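Local coordinates for protein inorganic polyphosphate/ATP-glucomannokinase (Arthrobacter sp., PDB 1WOQ) that phosphorylates glucose and mannose, using inorganic polyphosphate or ATP as the phosphate donor, at residues A[72-86]-A[115-127]. Numbering follows the deposited sequence.
Sequences PAAGSPVGVTFPGII and GRPVEVINDADAA. With BGC (beta-D-glucopyranose), chain C.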
loop_
_atom_site.group_PDB
_atom_site.type_symbol
_atom_site.label_atom_id
_atom_site.label_comp_id
_atom_site.label_asym_id
_atom_site.label_seq_id
_atom_site.Cartn_x
_atom_site.Cartn_y
_atom_site.Cartn_z
ATOM N N PRO A 72 5.709 -11.379 -18.489
ATOM C CA PRO A 72 6.995 -10.807 -18.906
ATOM C C PRO A 72 8.028 -11.931 -18.966
ATOM O O PRO A 72 7.696 -13.083 -18.692
ATOM C CB PRO A 72 7.292 -9.801 -17.800
ATOM C CG PRO A 72 6.707 -10.468 -16.594
ATOM C CD PRO A 72 5.377 -10.971 -17.111
ATOM N N ALA A 73 9.268 -11.604 -19.324
ATOM C CA ALA A 73 10.328 -12.612 -19.401
ATOM C C ALA A 73 10.439 -13.366 -18.075
ATOM O O ALA A 73 10.321 -12.771 -17.005
ATOM C CB ALA A 73 11.658 -11.952 -19.741
ATOM N N ALA A 74 10.684 -14.670 -18.159
ATOM C CA ALA A 74 10.782 -15.533 -16.981
ATOM C C ALA A 74 11.721 -15.070 -15.871
ATOM O O ALA A 74 11.491 -15.368 -14.698
ATOM C CB ALA A 74 11.159 -16.951 -17.414
ATOM N N GLY A 75 12.777 -14.349 -16.224
ATOM C CA GLY A 75 13.710 -13.898 -15.206
ATOM C C GLY A 75 13.567 -12.441 -14.813
ATOM O O GLY A 75 14.410 -11.902 -14.093
ATOM N N SER A 76 12.500 -11.799 -15.278
ATOM C CA SER A 76 12.272 -10.394 -14.968
ATOM C C SER A 76 12.054 -10.188 -13.471
ATOM O O SER A 76 11.493 -11.046 -12.792
ATOM C CB SER A 76 11.062 -9.872 -15.748
ATOM O OG SER A 76 9.898 -10.626 -15.459
ATOM N N PRO A 77 12.507 -9.044 -12.935
ATOM C CA PRO A 77 12.341 -8.758 -11.508
ATOM C C PRO A 77 10.870 -8.604 -11.133
ATOM O O PRO A 77 10.056 -8.180 -11.950
ATOM C CB PRO A 77 13.130 -7.461 -11.323
ATOM C CG PRO A 77 12.978 -6.790 -12.646
ATOM C CD PRO A 77 13.189 -7.930 -13.617
ATOM N N VAL A 78 10.546 -8.954 -9.894
ATOM C CA VAL A 78 9.179 -8.870 -9.391
ATOM C C VAL A 78 9.096 -7.887 -8.228
ATOM O O VAL A 78 9.913 -7.934 -7.308
ATOM C CB VAL A 78 8.694 -10.256 -8.902
ATOM C CG1 VAL A 78 7.297 -10.155 -8.299
ATOM C CG2 VAL A 78 8.711 -11.234 -10.060
ATOM N N GLY A 79 8.103 -7.002 -8.275
ATOM C CA GLY A 79 7.916 -6.034 -7.208
ATOM C C GLY A 79 6.919 -6.581 -6.202
ATOM O O GLY A 79 5.915 -7.181 -6.577
ATOM N N VAL A 80 7.183 -6.371 -4.919
ATOM C CA VAL A 80 6.301 -6.890 -3.878
ATOM C C VAL A 80 6.119 -5.864 -2.770
ATOM O O VAL A 80 7.065 -5.157 -2.423
ATOM C CB VAL A 80 6.901 -8.173 -3.260
ATOM C CG1 VAL A 80 5.956 -8.754 -2.222
ATOM C CG2 VAL A 80 7.197 -9.188 -4.360
ATOM N N THR A 81 4.911 -5.772 -2.220
ATOM C CA THR A 81 4.666 -4.832 -1.129
ATOM C C THR A 81 4.642 -5.572 0.197
ATOM O O THR A 81 4.441 -6.785 0.246
ATOM C CB THR A 81 3.313 -4.104 -1.259
ATOM O OG1 THR A 81 2.247 -5.027 -0.996
ATOM C CG2 THR A 81 3.146 -3.512 -2.656
ATOM N N PHE A 82 4.834 -4.829 1.277
ATOM C CA PHE A 82 4.820 -5.407 2.610
ATOM C C PHE A 82 4.372 -4.316 3.569
ATOM O O PHE A 82 4.834 -3.182 3.478
ATOM C CB PHE A 82 6.211 -5.896 3.004
ATOM C CG PHE A 82 6.233 -6.613 4.317
ATOM C CD1 PHE A 82 5.936 -7.968 4.386
ATOM C CD2 PHE A 82 6.484 -5.917 5.494
ATOM C CE1 PHE A 82 5.887 -8.621 5.614
ATOM C CE2 PHE A 82 6.437 -6.563 6.725
ATOM C CZ PHE A 82 6.138 -7.914 6.783
ATOM N N PRO A 83 3.475 -4.647 4.511
ATOM C CA PRO A 83 2.973 -3.665 5.471
ATOM C C PRO A 83 3.928 -3.294 6.602
ATOM O O PRO A 83 3.626 -3.514 7.769
ATOM C CB PRO A 83 1.698 -4.323 5.984
ATOM C CG PRO A 83 2.099 -5.758 6.049
ATOM C CD PRO A 83 2.849 -5.965 4.737
ATOM N N GLY A 84 5.072 -2.722 6.250
ATOM C CA GLY A 84 6.030 -2.315 7.261
ATOM C C GLY A 84 7.163 -1.494 6.673
ATOM O O GLY A 84 7.238 -1.307 5.459
ATOM N N ILE A 85 8.040 -0.991 7.535
ATOM C CA ILE A 85 9.186 -0.208 7.089
ATOM C C ILE A 85 10.146 -1.142 6.353
ATOM O O ILE A 85 10.498 -2.207 6.868
ATOM C CB ILE A 85 9.940 0.413 8.291
ATOM C CG1 ILE A 85 9.027 1.386 9.039
ATOM C CG2 ILE A 85 11.201 1.119 7.809
ATOM C CD1 ILE A 85 9.610 1.867 10.372
ATOM N N ILE A 86 10.558 -0.748 5.151
ATOM C CA ILE A 86 11.491 -1.548 4.362
ATOM C C ILE A 86 12.748 -0.731 4.068
ATOM O O ILE A 86 12.682 0.308 3.408
ATOM C CB ILE A 86 10.880 -1.983 3.006
ATOM C CG1 ILE A 86 9.595 -2.793 3.229
ATOM C CG2 ILE A 86 11.906 -2.793 2.210
ATOM C CD1 ILE A 86 9.774 -4.083 4.009
ATOM N N GLY A 115 13.380 -17.538 -7.493
ATOM C CA GLY A 115 14.374 -17.805 -8.519
ATOM C C GLY A 115 14.544 -16.654 -9.494
ATOM O O GLY A 115 14.937 -16.849 -10.641
ATOM N N ARG A 116 14.237 -15.446 -9.034
ATOM C CA ARG A 116 14.366 -14.244 -9.847
ATOM C C ARG A 116 14.448 -13.073 -8.876
ATOM O O ARG A 116 14.016 -13.187 -7.732
ATOM C CB ARG A 116 13.148 -14.087 -10.768
ATOM C CG ARG A 116 11.834 -13.898 -10.021
ATOM C CD ARG A 116 10.638 -14.365 -10.844
ATOM N NE ARG A 116 10.372 -13.535 -12.016
ATOM C CZ ARG A 116 9.396 -13.783 -12.885
ATOM N NH1 ARG A 116 8.607 -14.836 -12.709
ATOM N NH2 ARG A 116 9.192 -12.976 -13.915
ATOM N N PRO A 117 15.008 -11.935 -9.313
ATOM C CA PRO A 117 15.103 -10.791 -8.401
ATOM C C PRO A 117 13.752 -10.277 -7.903
ATOM O O PRO A 117 12.801 -10.145 -8.670
ATOM C CB PRO A 117 15.862 -9.750 -9.222
ATOM C CG PRO A 117 15.547 -10.124 -10.642
ATOM C CD PRO A 117 15.618 -11.623 -10.616
ATOM N N VAL A 118 13.684 -10.002 -6.607
ATOM C CA VAL A 118 12.467 -9.493 -5.985
ATOM C C VAL A 118 12.844 -8.309 -5.114
ATOM O O VAL A 118 13.778 -8.388 -4.314
ATOM C CB VAL A 118 11.790 -10.552 -5.086
ATOM C CG1 VAL A 118 10.588 -9.937 -4.372
ATOM C CG2 VAL A 118 11.357 -11.740 -5.913
ATOM N N GLU A 119 12.122 -7.208 -5.283
ATOM C CA GLU A 119 12.373 -6.010 -4.500
ATOM C C GLU A 119 11.089 -5.574 -3.826
ATOM O O GLU A 119 10.073 -5.329 -4.483
ATOM C CB GLU A 119 12.923 -4.905 -5.393
ATOM C CG GLU A 119 14.339 -5.198 -5.852
ATOM C CD GLU A 119 14.903 -4.117 -6.738
ATOM O OE1 GLU A 119 14.749 -2.928 -6.392
ATOM O OE2 GLU A 119 15.512 -4.459 -7.773
ATOM N N VAL A 120 11.154 -5.488 -2.503
ATOM C CA VAL A 120 10.010 -5.126 -1.686
ATOM C C VAL A 120 9.961 -3.640 -1.361
ATOM O O VAL A 120 10.993 -2.968 -1.257
ATOM C CB VAL A 120 10.023 -5.939 -0.365
ATOM C CG1 VAL A 120 8.833 -5.570 0.507
ATOM C CG2 VAL A 120 10.013 -7.437 -0.681
ATOM N N ILE A 121 8.743 -3.136 -1.216
ATOM C CA ILE A 121 8.511 -1.738 -0.882
ATOM C C ILE A 121 7.305 -1.711 0.047
ATOM O O ILE A 121 6.458 -2.603 -0.003
ATOM C CB ILE A 121 8.203 -0.906 -2.146
ATOM C CG1 ILE A 121 7.898 0.545 -1.759
ATOM C CG2 ILE A 121 7.036 -1.530 -2.908
ATOM C CD1 ILE A 121 7.676 1.460 -2.954
ATOM N N ASN A 122 7.231 -0.709 0.911
ATOM C CA ASN A 122 6.092 -0.615 1.813
ATOM C C ASN A 122 4.791 -0.539 1.007
ATOM O O ASN A 122 4.740 0.108 -0.037
ATOM C CB ASN A 122 6.228 0.615 2.706
ATOM C CG ASN A 122 4.972 0.895 3.487
ATOM O OD1 ASN A 122 4.148 1.711 3.080
ATOM N ND2 ASN A 122 4.803 0.202 4.612
ATOM N N ASP A 123 3.741 -1.192 1.498
ATOM C CA ASP A 123 2.466 -1.206 0.787
ATOM C C ASP A 123 1.843 0.173 0.542
ATOM O O ASP A 123 1.331 0.441 -0.552
ATOM C CB ASP A 123 1.459 -2.122 1.500
ATOM C CG ASP A 123 1.107 -1.650 2.905
ATOM O OD1 ASP A 123 -0.019 -1.951 3.353
ATOM O OD2 ASP A 123 1.944 -1.001 3.569
ATOM N N ALA A 124 1.881 1.048 1.542
ATOM C CA ALA A 124 1.318 2.387 1.375
ATOM C C ALA A 124 2.179 3.191 0.399
ATOM O O ALA A 124 1.653 3.948 -0.421
ATOM C CB ALA A 124 1.226 3.101 2.730
ATOM N N ASP A 125 3.499 3.022 0.489
ATOM C CA ASP A 125 4.422 3.714 -0.410
ATOM C C ASP A 125 4.115 3.339 -1.859
ATOM O O ASP A 125 4.131 4.195 -2.748
ATOM C CB ASP A 125 5.878 3.348 -0.093
ATOM C CG ASP A 125 6.425 4.079 1.126
ATOM O OD1 ASP A 125 5.680 4.865 1.752
ATOM O OD2 ASP A 125 7.611 3.862 1.453
ATOM N N ALA A 126 3.836 2.057 -2.092
ATOM C CA ALA A 126 3.514 1.578 -3.438
ATOM C C ALA A 126 2.225 2.244 -3.911
ATOM O O ALA A 126 2.137 2.710 -5.047
ATOM C CB ALA A 126 3.352 0.056 -3.438
ATOM N N ALA A 127 1.227 2.293 -3.034
ATOM C CA ALA A 127 -0.042 2.927 -3.377
ATOM C C ALA A 127 0.211 4.390 -3.739
ATOM O O ALA A 127 -0.416 4.931 -4.652
ATOM C CB ALA A 127 -1.017 2.835 -2.203
HETATM C C2 BGC C . 2.014 -0.393 9.069
HETATM C C3 BGC C . 2.380 0.293 7.746
HETATM C C4 BGC C . 1.370 -0.095 6.656
HETATM C C5 BGC C . -0.056 0.205 7.142
HETATM C C6 BGC C . -1.135 -0.220 6.165
HETATM C C1 BGC C . 0.567 -0.046 9.430
HETATM O O1 BGC C . 0.192 -0.682 10.602
HETATM O O2 BGC C . 2.888 0.040 10.097
HETATM O O3 BGC C . 3.691 -0.080 7.349
HETATM O O4 BGC C . 1.636 0.642 5.467
HETATM O O5 BGC C . -0.308 -0.485 8.386
HETATM O O6 BGC C . -0.992 -1.583 5.795
HETATM O O HOH W 1 7.321 -13.863 -15.950
#
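The guanidinium of Arg-116 has Ala-74 O over the centre of one face, 3.2 Å from CZ, and Val-78 CG2 on the other, while Ser-76 O and a water lie at its edge, in plane. Side-on, NE donates to Ser-76 O (2.8 Å, 159°) and NH2 to Ser-76 OG, with a longer NH2 bond to the same carbonyl; a bend at chi3 (-68°) brings the head round to the 73-76 turn, and Ser-66 takes NH1. With an alanine here, Ser-76 O would probably lose both guanidinium donors and its OG a third, leaving the 73-76 turn less firmly tied to the start of strand 118-122.

Beyond this clamp, strands 78-82 and 118-122 pair in parallel, their hydrogen bonds alternating from Val-78 N to Pro-117 O onward. Beta-branched valines suit the extended chain: Val-80 CG2 packs tightly on Val-118 CG1, and Val-120 CG1 meets Phe-82 CB and Ile-86 CD1. From helix 106-114, Leu-110 touches Val-80 and Val-118, and Ile-106 touches Val-120 and Phe-82. On the opposite face Thr-81 CG2 touches Ala-126 CB, small enough for the helix to lie close, and its OG1 bonds to Asp-18.

At the C-terminal strand ends Asn-122 OD1 caps helix 123-134, accepting from Asp-125 N on a lone pair; ND2 reaches Gly-84 O (3.0 Å, 164°), above that carbonyl's plane, and weakly glucose O3 and O4. Asp-123 OD2 accepts from sugar O4 at 2.5 Å and OD1 from O6, a carboxylate suiting two hydroxyl donors. In this ROK-family, actin-like ATPase fold, the chemistry thus couples strand pairing to sugar recognition: the side chain whose OD1 caps the helix N-terminus also turns its ND2 to the glucose.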